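Local coordinates for protein WZI (Escherichia coli, PDB 2YNK) that binds carbohydrate as an outer-membrane beta-barrel lectin and takes part in assembling the group 1 capsule on the cell surface, at residues W16-V22 / S50-L55; P154-G158 / Y326-H330; A271-F277 / S288-I294. One frame throughout, in Å; residues are numbered along the deposited sequence.

Overall arrangement
From the N terminus, contact 1 comes first: helix 8-19 and the turn after it lie against the start of helix 49-65, closing a short loop before the barrel begins. Contact 2 closes a far longer one, setting the loop segment 154-158 against barrel strand 322-331. Contact 3, a hairpin-like pairing of strands 268-278 and 287-295, falls wholly within that long loop, and none of the three cross. Contacts 2 and 3 meet where Tyr290 reaches Glu328 and Pro154 packs on Asp274, their centres about 10 Å apart. Contact 1 joins contact 3 through Asp19, so N-terminal helices, inward loop and barrel wall are tied together.

Contact 1 of 3, residues W16-V22 / S50-L55; sequences WLSDRGV and SEQVVL
The indole of Trp16 meets Val54 across one of its faces: CG2 of Val54 sits 3.8 Å from the centroid of the six-membered ring and 20° off its normal, a CH-pi contact. With CG anti to the backbone N (chi1 -170°), the ring is carried over toward the second helix. Arg20 CD covers the opposite face, while Ser50 OG and Glu51 CG lie at the rim, the latter 3.6 Å from Trp16 CH2. Beside the indole, Leu17 slides past Val54 in the opposite direction and crosses Leu55; its CD1 is 3.4 Å from Val54 CG1, and its CD2 is 3.8 Å from Leu55 CD2.

The polar margin is a salt bridge. Arg20 NE points to Glu51 OE2 at 3.2 Å, in the guanidinium plane and onto the anti lone pair, and NH2 adds a weak bond to the same oxygen. Val22 crosses the carboxylate at a slant, its CG2 nearest to Glu51 OE2 (3.3 Å). Further out, the other oxygen, OE1, is held by the backbone N atoms of Ser47 and Tyr48, whereas Arg20 NH1 and Trp16 NE1 reach the carbonyls of His315 and His316 on the barrel. Gly21, at positive phi just before Val22, ends helix 8-19 in a Schellman motif, with two bonds back into the last turn. This is packing between the N-terminal helices, which are fastened to one end of the barrel.

Contact 2 of 3, residues P154-G158 / Y326-H330; sequences PGYEG and YLEAH
The closest CA atoms are those of Glu157 and Glu328, 7.4 Å apart, so the irregular segment 154-158 is joined to strand 326-330 not by strand pairing but by strand side chains that reach the backbone and side chains of the loop. Glu328 takes both backbone bonds. Its CG is anti to the backbone N (chi1 -167°) and the chain runs on extended, holding the carboxylate out to two successive amides. Tyr156 N gives a bond of 2.8 Å to the syn lone pair of Glu328 OE1, while Glu157 N approaches Glu328 OE2 from above the carboxylate plane at 3.2 Å. On the anti side of that same OE2 stands His330 NE2, 2.7 Å away and nearly straight at 173°, with the oxygen lying in the imidazole plane. OE1 has a second partner in the hydroxyl of Tyr290.

Two residues earlier on the strand, Tyr326 faces Tyr156. The rings are nearly parallel (3°) but displaced, so that little of one covers the other, and it is Tyr156 CB that settles over the Tyr326 face, 3.7 Å from its centroid. The Tyr326 hydroxyl donates to Glu157 OE1 at 2.6 Å, again from above the carboxylate plane. Glu157 bends at chi2 to meet it, and its OE2 forms a salt bridge with Arg387; the Tyr156 hydroxyl bonds to Glu313.

All the residues that touch here are buried, so these partners probably offset the cost of burying two acids. Glu328 gathers two amides, an imidazole and a phenol, which would be expected to stabilise its negative charge. With His330 ND1 also bonded to Asp361, the imidazole is held from both ends, perhaps as the cation, and the loop is pinned to the inner wall of the barrel.

Contact 3 of 3, residues A271-F277 / S288-I294; sequences AGFDFKF and SFYGQMI
Phe275 and Phe289 meet across the strands at a steep tilt, ring planes 77° apart. The Phe275 ring lies down over the main chain of the partner strand: one face covers Tyr290 C and Gly291 N, the CA of Tyr290 makes a CH-pi contact 4.2 Å from its centroid, and Phe289 CD2 sits in plane at its edge. Phe275 CG stands between the backbone N and the carbonyl carbon (chi1 81°), which swings the ring across to Gly291, a residue with no side chain to block it. Phe277 CB lies over one face of the Phe289 ring, a CH-pi contact 4.1 Å from the centroid, and Phe277 CD2 comes to 3.4 Å from Phe289 CE1. Together the three rings form an aromatic cluster.

Beneath them the strands run antiparallel. Phe273 with Met293 (a selenomethionine), Phe275 with Gly291 and Phe277 with Phe289 are hydrogen-bonded pairs, each closed by two backbone bonds; Phe277 N to Phe289 O, for instance, is 2.8 Å.

The other face of the sheet is polar. Asp274 and Gln292 lie side by side, their planes nearly perpendicular, and turn to Arg217 and to Leu160 N respectively. Extended Lys276 passes Ser288, its CE 3.7 Å from Ser288 CB, to salt bridges with Glu313 and Asp19, and Ser288 OG also bonds Asp19. Such a split is consistent with an outer, lipid-facing aromatic surface and a barrel interior held by salt bridges and hydrogen bonds.

Contact 1 of 3, residues W16-V22 / S50-L55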
loop_
_atom_site.group_PDB
_atom_site.type_symbol
_atom_site.label_atom_id
_atom_site.label_comp_id
_atom_site.label_asym_id
_atom_site.label_seq_id
_atom_site.Cartn_x
_atom_site.Cartn_y
_atom_site.Cartn_z
ATOM N N TRP A 16 5.750 -13.548 4.593
ATOM C CA TRP A 16 5.986 -14.982 4.650
ATOM C C TRP A 16 6.746 -15.298 5.916
ATOM O O TRP A 16 6.328 -16.132 6.714
ATOM C CB TRP A 16 6.760 -15.409 3.401
ATOM C CG TRP A 16 6.895 -16.897 3.162
ATOM C CD1 TRP A 16 6.080 -17.708 2.383
ATOM C CD2 TRP A 16 7.956 -17.788 3.653
ATOM N NE1 TRP A 16 6.538 -19.003 2.384
ATOM C CE2 TRP A 16 7.661 -19.114 3.116
ATOM C CE3 TRP A 16 9.073 -17.622 4.455
ATOM C CZ2 TRP A 16 8.462 -20.215 3.394
ATOM C CZ3 TRP A 16 9.879 -18.736 4.722
ATOM C CH2 TRP A 16 9.576 -20.001 4.207
ATOM N N LEU A 17 7.852 -14.594 6.123
ATOM C CA LEU A 17 8.701 -14.810 7.286
ATOM C C LEU A 17 7.967 -14.518 8.600
ATOM O O LEU A 17 8.146 -15.231 9.595
ATOM C CB LEU A 17 9.966 -13.948 7.172
ATOM C CG LEU A 17 10.939 -14.385 6.071
ATOM C CD1 LEU A 17 11.789 -13.218 5.603
ATOM C CD2 LEU A 17 11.816 -15.535 6.556
ATOM N N SER A 18 7.134 -13.479 8.593
ATOM C CA SER A 18 6.454 -13.026 9.809
ATOM C C SER A 18 5.367 -13.997 10.243
ATOM O O SER A 18 5.253 -14.319 11.420
ATOM C CB SER A 18 5.865 -11.622 9.607
ATOM O OG SER A 18 4.869 -11.320 10.574
ATOM N N ASP A 19 4.577 -14.466 9.287
ATOM C CA ASP A 19 3.443 -15.333 9.596
ATOM C C ASP A 19 3.878 -16.749 9.949
ATOM O O ASP A 19 3.127 -17.490 10.561
ATOM C CB ASP A 19 2.461 -15.360 8.423
ATOM C CG ASP A 19 1.668 -14.071 8.291
ATOM O OD1 ASP A 19 2.089 -13.030 8.845
ATOM O OD2 ASP A 19 0.610 -14.101 7.632
ATOM N N ARG A 20 5.088 -17.117 9.548
ATOM C CA ARG A 20 5.686 -18.385 9.929
ATOM C C ARG A 20 6.467 -18.270 11.227
ATOM O O ARG A 20 7.089 -19.231 11.642
ATOM C CB ARG A 20 6.635 -18.877 8.836
ATOM C CG ARG A 20 5.948 -19.260 7.538
ATOM C CD ARG A 20 6.956 -19.749 6.511
ATOM N NE ARG A 20 7.589 -20.998 6.930
ATOM C CZ ARG A 20 7.038 -22.205 6.832
ATOM N NH1 ARG A 20 5.823 -22.357 6.322
ATOM N NH2 ARG A 20 7.711 -23.274 7.254
ATOM N N GLY A 21 6.467 -17.095 11.854
ATOM C CA GLY A 21 7.155 -16.902 13.126
ATOM C C GLY A 21 8.675 -16.796 13.069
ATOM O O GLY A 21 9.320 -16.710 14.109
ATOM N N VAL A 22 9.255 -16.790 11.876
ATOM C CA VAL A 22 10.701 -16.648 11.727
ATOM C C VAL A 22 11.194 -15.249 12.083
ATOM O O VAL A 22 12.347 -15.088 12.464
ATOM C CB VAL A 22 11.139 -16.940 10.291
ATOM C CG1 VAL A 22 12.644 -16.763 10.147
ATOM C CG2 VAL A 22 10.694 -18.334 9.876
ATOM N N SER A 50 14.080 -23.525 3.112
ATOM C CA SER A 50 13.187 -22.565 2.481
ATOM C C SER A 50 13.249 -21.240 3.226
ATOM O O SER A 50 13.264 -20.182 2.604
ATOM C CB SER A 50 11.749 -23.089 2.442
ATOM O OG SER A 50 11.273 -23.394 3.740
ATOM N N GLU A 51 13.316 -21.301 4.551
ATOM C CA GLU A 51 13.338 -20.090 5.369
ATOM C C GLU A 51 14.642 -19.292 5.261
ATOM O O GLU A 51 14.636 -18.071 5.422
ATOM C CB GLU A 51 13.015 -20.422 6.829
ATOM C CG GLU A 51 11.596 -20.942 7.010
ATOM C CD GLU A 51 11.306 -21.449 8.405
ATOM O OE1 GLU A 51 12.240 -21.905 9.112
ATOM O OE2 GLU A 51 10.116 -21.411 8.785
ATOM N N GLN A 52 15.749 -19.967 4.976
ATOM C CA GLN A 52 17.032 -19.278 4.829
ATOM C C GLN A 52 17.072 -18.593 3.472
ATOM O O GLN A 52 17.590 -17.490 3.344
ATOM C CB GLN A 52 18.205 -20.250 4.997
ATOM C CG GLN A 52 18.033 -21.203 6.177
ATOM C CD GLN A 52 19.326 -21.512 6.916
ATOM O OE1 GLN A 52 19.711 -22.679 7.063
ATOM N NE2 GLN A 52 19.993 -20.468 7.401
ATOM N N VAL A 53 16.500 -19.252 2.468
ATOM C CA VAL A 53 16.358 -18.674 1.130
ATOM C C VAL A 53 15.588 -17.346 1.163
ATOM O O VAL A 53 16.050 -16.336 0.634
ATOM C CB VAL A 53 15.631 -19.650 0.174
ATOM C CG1 VAL A 53 15.244 -18.957 -1.127
ATOM C CG2 VAL A 53 16.493 -20.871 -0.103
ATOM N N VAL A 54 14.421 -17.342 1.794
ATOM C CA VAL A 54 13.651 -16.112 1.907
ATOM C C VAL A 54 14.450 -15.061 2.677
ATOM O O VAL A 54 14.619 -13.954 2.190
ATOM C CB VAL A 54 12.263 -16.332 2.548
ATOM C CG1 VAL A 54 11.551 -15.001 2.729
ATOM C CG2 VAL A 54 11.414 -17.271 1.695
ATOM N N LEU A 55 14.950 -15.411 3.860
ATOM C CA LEU A 55 15.776 -14.493 4.663
ATOM C C LEU A 55 16.857 -13.763 3.864
ATOM O O LEU A 55 17.012 -12.547 3.979
ATOM C CB LEU A 55 16.466 -15.243 5.820
ATOM C CG LEU A 55 15.703 -15.358 7.142
ATOM C CD1 LEU A 55 16.608 -15.940 8.218
ATOM C CD2 LEU A 55 15.141 -14.013 7.586
#

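Contact 2 of 3, residues P154-G158 / Y326-H330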
loop_
_atom_site.group_PDB
_atom_site.type_symbol
_atom_site.label_atom_id
_atom_site.label_comp_id
_atom_site.label_asym_id
_atom_site.label_seq_id
_atom_site.Cartn_x
_atom_site.Cartn_y
_atom_site.Cartn_z
ATOM N N PRO A 154 -3.646 -4.025 6.819
ATOM C CA PRO A 154 -3.135 -5.357 6.545
ATOM C C PRO A 154 -3.589 -5.953 5.224
ATOM O O PRO A 154 -3.188 -7.071 4.885
ATOM C CB PRO A 154 -3.708 -6.171 7.697
ATOM C CG PRO A 154 -5.022 -5.523 7.966
ATOM C CD PRO A 154 -4.889 -4.072 7.606
ATOM N N GLY A 155 -4.404 -5.221 4.476
ATOM C CA GLY A 155 -4.944 -5.740 3.237
ATOM C C GLY A 155 -3.883 -5.829 2.172
ATOM O O GLY A 155 -2.889 -5.100 2.218
ATOM N N TYR A 156 -4.106 -6.734 1.218
ATOM C CA TYR A 156 -3.229 -6.900 0.068
ATOM C C TYR A 156 -3.808 -6.257 -1.187
ATOM O O TYR A 156 -3.068 -5.844 -2.079
ATOM C CB TYR A 156 -2.948 -8.385 -0.173
ATOM C CG TYR A 156 -1.959 -8.967 0.813
ATOM C CD1 TYR A 156 -0.602 -8.728 0.677
ATOM C CD2 TYR A 156 -2.385 -9.730 1.894
ATOM C CE1 TYR A 156 0.315 -9.249 1.579
ATOM C CE2 TYR A 156 -1.479 -10.258 2.799
ATOM C CZ TYR A 156 -0.125 -10.016 2.635
ATOM O OH TYR A 156 0.787 -10.513 3.529
ATOM N N GLU A 157 -5.130 -6.169 -1.250
ATOM C CA GLU A 157 -5.810 -5.662 -2.441
ATOM C C GLU A 157 -6.073 -4.150 -2.364
ATOM O O GLU A 157 -6.252 -3.490 -3.386
ATOM C CB GLU A 157 -7.120 -6.411 -2.646
ATOM C CG GLU A 157 -7.414 -6.704 -4.110
ATOM C CD GLU A 157 -6.648 -7.903 -4.622
ATOM O OE1 GLU A 157 -6.525 -8.888 -3.866
ATOM O OE2 GLU A 157 -6.176 -7.865 -5.777
ATOM N N GLY A 158 -6.078 -3.618 -1.145
ATOM C CA GLY A 158 -6.396 -2.220 -0.903
ATOM C C GLY A 158 -6.290 -1.834 0.560
ATOM O O GLY A 158 -6.280 -2.695 1.447
ATOM N N TYR A 326 -3.537 -15.457 -0.538
ATOM C CA TYR A 326 -4.516 -14.746 0.268
ATOM C C TYR A 326 -5.900 -14.816 -0.366
ATOM O O TYR A 326 -6.036 -14.999 -1.575
ATOM C CB TYR A 326 -4.079 -13.293 0.528
ATOM C CG TYR A 326 -4.074 -12.395 -0.689
ATOM C CD1 TYR A 326 -5.264 -12.039 -1.319
ATOM C CD2 TYR A 326 -2.893 -11.874 -1.195
ATOM C CE1 TYR A 326 -5.275 -11.218 -2.427
ATOM C CE2 TYR A 326 -2.897 -11.048 -2.305
ATOM C CZ TYR A 326 -4.095 -10.726 -2.918
ATOM O OH TYR A 326 -4.126 -9.911 -4.033
ATOM N N LEU A 327 -6.921 -14.696 0.470
ATOM C CA LEU A 327 -8.295 -14.571 0.007
ATOM C C LEU A 327 -8.873 -13.382 0.755
ATOM O O LEU A 327 -8.826 -13.346 1.986
ATOM C CB LEU A 327 -9.088 -15.846 0.282
ATOM C CG LEU A 327 -10.476 -15.930 -0.366
ATOM C CD1 LEU A 327 -10.403 -15.633 -1.858
ATOM C CD2 LEU A 327 -11.129 -17.290 -0.136
ATOM N N GLU A 328 -9.393 -12.403 0.015
ATOM C CA GLU A 328 -9.710 -11.105 0.591
ATOM C C GLU A 328 -11.036 -10.540 0.050
ATOM O O GLU A 328 -11.277 -10.566 -1.160
ATOM C CB GLU A 328 -8.546 -10.147 0.301
ATOM C CG GLU A 328 -8.574 -8.853 1.102
ATOM C CD GLU A 328 -7.292 -8.046 0.990
ATOM O OE1 GLU A 328 -6.195 -8.646 1.014
ATOM O OE2 GLU A 328 -7.371 -6.801 0.890
ATOM N N ALA A 329 -11.886 -10.035 0.949
ATOM C CA ALA A 329 -13.189 -9.460 0.574
ATOM C C ALA A 329 -13.291 -7.996 1.000
ATOM O O ALA A 329 -12.912 -7.662 2.119
ATOM C CB ALA A 329 -14.327 -10.265 1.184
ATOM N N HIS A 330 -13.775 -7.130 0.107
ATOM C CA HIS A 330 -13.974 -5.708 0.410
ATOM C C HIS A 330 -15.407 -5.312 0.216
ATOM O O HIS A 330 -16.094 -5.857 -0.641
ATOM C CB HIS A 330 -13.152 -4.836 -0.526
ATOM C CG HIS A 330 -11.658 -4.962 -0.361
ATOM N ND1 HIS A 330 -10.814 -4.058 -0.870
ATOM C CD2 HIS A 330 -10.868 -5.916 0.284
ATOM C CE1 HIS A 330 -9.552 -4.413 -0.584
ATOM N NE2 HIS A 330 -9.589 -5.550 0.121
#

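Contact 3 of 3, residues A271-F277 / S288-I294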
loop_
_atom_site.group_PDB
_atom_site.type_symbol
_atom_site.label_atom_id
_atom_site.label_comp_id
_atom_site.label_asym_id
_atom_site.label_seq_id
_atom_site.Cartn_x
_atom_site.Cartn_y
_atom_site.Cartn_z
ATOM N N ALA A 271 -12.042 7.486 9.512
ATOM C CA ALA A 271 -11.438 6.911 10.717
ATOM C C ALA A 271 -11.906 5.477 10.945
ATOM O O ALA A 271 -13.063 5.148 10.706
ATOM C CB ALA A 271 -11.746 7.778 11.930
ATOM N N GLY A 272 -10.989 4.628 11.393
ATOM C CA GLY A 272 -11.325 3.247 11.673
ATOM C C GLY A 272 -10.199 2.415 12.252
ATOM O O GLY A 272 -9.134 2.927 12.579
ATOM N N PHE A 273 -10.455 1.112 12.362
ATOM C CA PHE A 273 -9.528 0.175 12.986
ATOM C C PHE A 273 -9.204 -0.969 12.045
ATOM O O PHE A 273 -9.967 -1.272 11.122
ATOM C CB PHE A 273 -10.122 -0.401 14.272
ATOM C CG PHE A 273 -10.667 0.635 15.207
ATOM C CD1 PHE A 273 -9.817 1.491 15.884
ATOM C CD2 PHE A 273 -12.031 0.750 15.418
ATOM C CE1 PHE A 273 -10.311 2.448 16.758
ATOM C CE2 PHE A 273 -12.538 1.709 16.281
ATOM C CZ PHE A 273 -11.675 2.560 16.953
ATOM N N ASP A 274 -8.063 -1.599 12.294
ATOM C CA ASP A 274 -7.675 -2.818 11.593
ATOM C C ASP A 274 -7.052 -3.803 12.571
ATOM O O ASP A 274 -6.643 -3.424 13.667
ATOM C CB ASP A 274 -6.716 -2.523 10.429
ATOM C CG ASP A 274 -5.860 -1.276 10.653
ATOM O OD1 ASP A 274 -6.396 -0.135 10.592
ATOM O OD2 ASP A 274 -4.641 -1.433 10.869
ATOM N N PHE A 275 -7.010 -5.073 12.180
ATOM C CA PHE A 275 -6.329 -6.098 12.972
ATOM C C PHE A 275 -5.722 -7.158 12.058
ATOM O O PHE A 275 -6.150 -7.326 10.912
ATOM C CB PHE A 275 -7.298 -6.766 13.963
ATOM C CG PHE A 275 -8.149 -7.835 13.338
ATOM C CD1 PHE A 275 -7.694 -9.149 13.263
ATOM C CD2 PHE A 275 -9.389 -7.522 12.792
ATOM C CE1 PHE A 275 -8.466 -10.128 12.663
ATOM C CE2 PHE A 275 -10.168 -8.499 12.194
ATOM C CZ PHE A 275 -9.708 -9.802 12.128
ATOM N N LYS A 276 -4.721 -7.859 12.578
ATOM C CA LYS A 276 -4.206 -9.075 11.959
ATOM C C LYS A 276 -3.917 -10.093 13.077
ATOM O O LYS A 276 -3.270 -9.756 14.075
ATOM C CB LYS A 276 -2.945 -8.789 11.118
ATOM C CG LYS A 276 -2.426 -10.015 10.367
ATOM C CD LYS A 276 -1.168 -9.775 9.543
ATOM C CE LYS A 276 -0.592 -11.101 9.032
ATOM N NZ LYS A 276 0.368 -10.995 7.887
ATOM N N PHE A 277 -4.407 -11.323 12.905
ATOM C CA PHE A 277 -4.257 -12.375 13.909
ATOM C C PHE A 277 -3.484 -13.571 13.361
ATOM O O PHE A 277 -3.986 -14.297 12.513
ATOM C CB PHE A 277 -5.631 -12.833 14.401
ATOM C CG PHE A 277 -5.567 -13.784 15.565
ATOM C CD1 PHE A 277 -5.407 -13.307 16.860
ATOM C CD2 PHE A 277 -5.665 -15.152 15.370
ATOM C CE1 PHE A 277 -5.347 -14.181 17.936
ATOM C CE2 PHE A 277 -5.608 -16.027 16.442
ATOM C CZ PHE A 277 -5.450 -15.541 17.726
ATOM N N SER A 288 -2.826 -16.569 8.689
ATOM C CA SER A 288 -3.332 -15.449 9.463
ATOM C C SER A 288 -4.646 -15.001 8.888
ATOM O O SER A 288 -4.968 -15.307 7.746
ATOM C CB SER A 288 -2.360 -14.276 9.432
ATOM O OG SER A 288 -1.049 -14.680 9.766
ATOM N N PHE A 289 -5.410 -14.278 9.686
ATOM C CA PHE A 289 -6.559 -13.584 9.155
ATOM C C PHE A 289 -6.558 -12.145 9.650
ATOM O O PHE A 289 -6.046 -11.848 10.736
ATOM C CB PHE A 289 -7.871 -14.328 9.440
ATOM C CG PHE A 289 -8.241 -14.427 10.895
ATOM C CD1 PHE A 289 -7.748 -15.459 11.687
ATOM C CD2 PHE A 289 -9.134 -13.523 11.461
ATOM C CE1 PHE A 289 -8.113 -15.569 13.028
ATOM C CE2 PHE A 289 -9.508 -13.627 12.798
ATOM C CZ PHE A 289 -8.996 -14.650 13.586
ATOM N N TYR A 290 -7.100 -11.261 8.813
ATOM C CA TYR A 290 -7.059 -9.833 9.058
ATOM C C TYR A 290 -8.361 -9.142 8.649
ATOM O O TYR A 290 -9.149 -9.677 7.871
ATOM C CB TYR A 290 -5.880 -9.222 8.306
ATOM C CG TYR A 290 -5.841 -9.559 6.826
ATOM C CD1 TYR A 290 -6.596 -8.826 5.906
ATOM C CD2 TYR A 290 -5.047 -10.599 6.346
ATOM C CE1 TYR A 290 -6.571 -9.129 4.560
ATOM C CE2 TYR A 290 -5.014 -10.906 4.994
ATOM C CZ TYR A 290 -5.779 -10.162 4.102
ATOM O OH TYR A 290 -5.762 -10.444 2.755
ATOM N N GLY A 291 -8.564 -7.941 9.183
ATOM C CA GLY A 291 -9.757 -7.140 8.905
ATOM C C GLY A 291 -9.530 -5.649 9.101
ATOM O O GLY A 291 -8.637 -5.235 9.842
ATOM N N GLN A 292 -10.341 -4.842 8.427
ATOM C CA GLN A 292 -10.244 -3.391 8.528
ATOM C C GLN A 292 -11.628 -2.780 8.397
ATOM O O GLN A 292 -12.411 -3.185 7.531
ATOM C CB GLN A 292 -9.317 -2.845 7.435
ATOM C CG GLN A 292 -9.142 -1.330 7.446
ATOM C CD GLN A 292 -8.101 -0.851 6.450
ATOM O OE1 GLN A 292 -8.203 -1.123 5.251
ATOM N NE2 GLN A 292 -7.092 -0.135 6.943
HETATM N N MSE A 293 -11.928 -1.815 9.259
HETATM C CA MSE A 293 -13.234 -1.163 9.252
HETATM C C MSE A 293 -13.053 0.321 9.345
HETATM O O MSE A 293 -12.811 0.846 10.422
HETATM C CB MSE A 293 -14.071 -1.675 10.422
HETATM C CG MSE A 293 -15.495 -1.117 10.391
HETATM SE SE MSE A 293 -16.379 -1.434 12.126
HETATM C CE MSE A 293 -18.255 -1.133 11.600
ATOM N N ILE A 294 -13.177 1.010 8.213
ATOM C CA ILE A 294 -13.097 2.466 8.187
ATOM C C ILE A 294 -14.476 3.052 7.978
ATOM O O ILE A 294 -15.237 2.554 7.153
ATOM C CB ILE A 294 -12.199 2.966 7.060
ATOM C CG1 ILE A 294 -10.794 2.400 7.221
ATOM C CG2 ILE A 294 -12.159 4.483 7.072
ATOM C CD1 ILE A 294 -10.059 2.931 8.431
#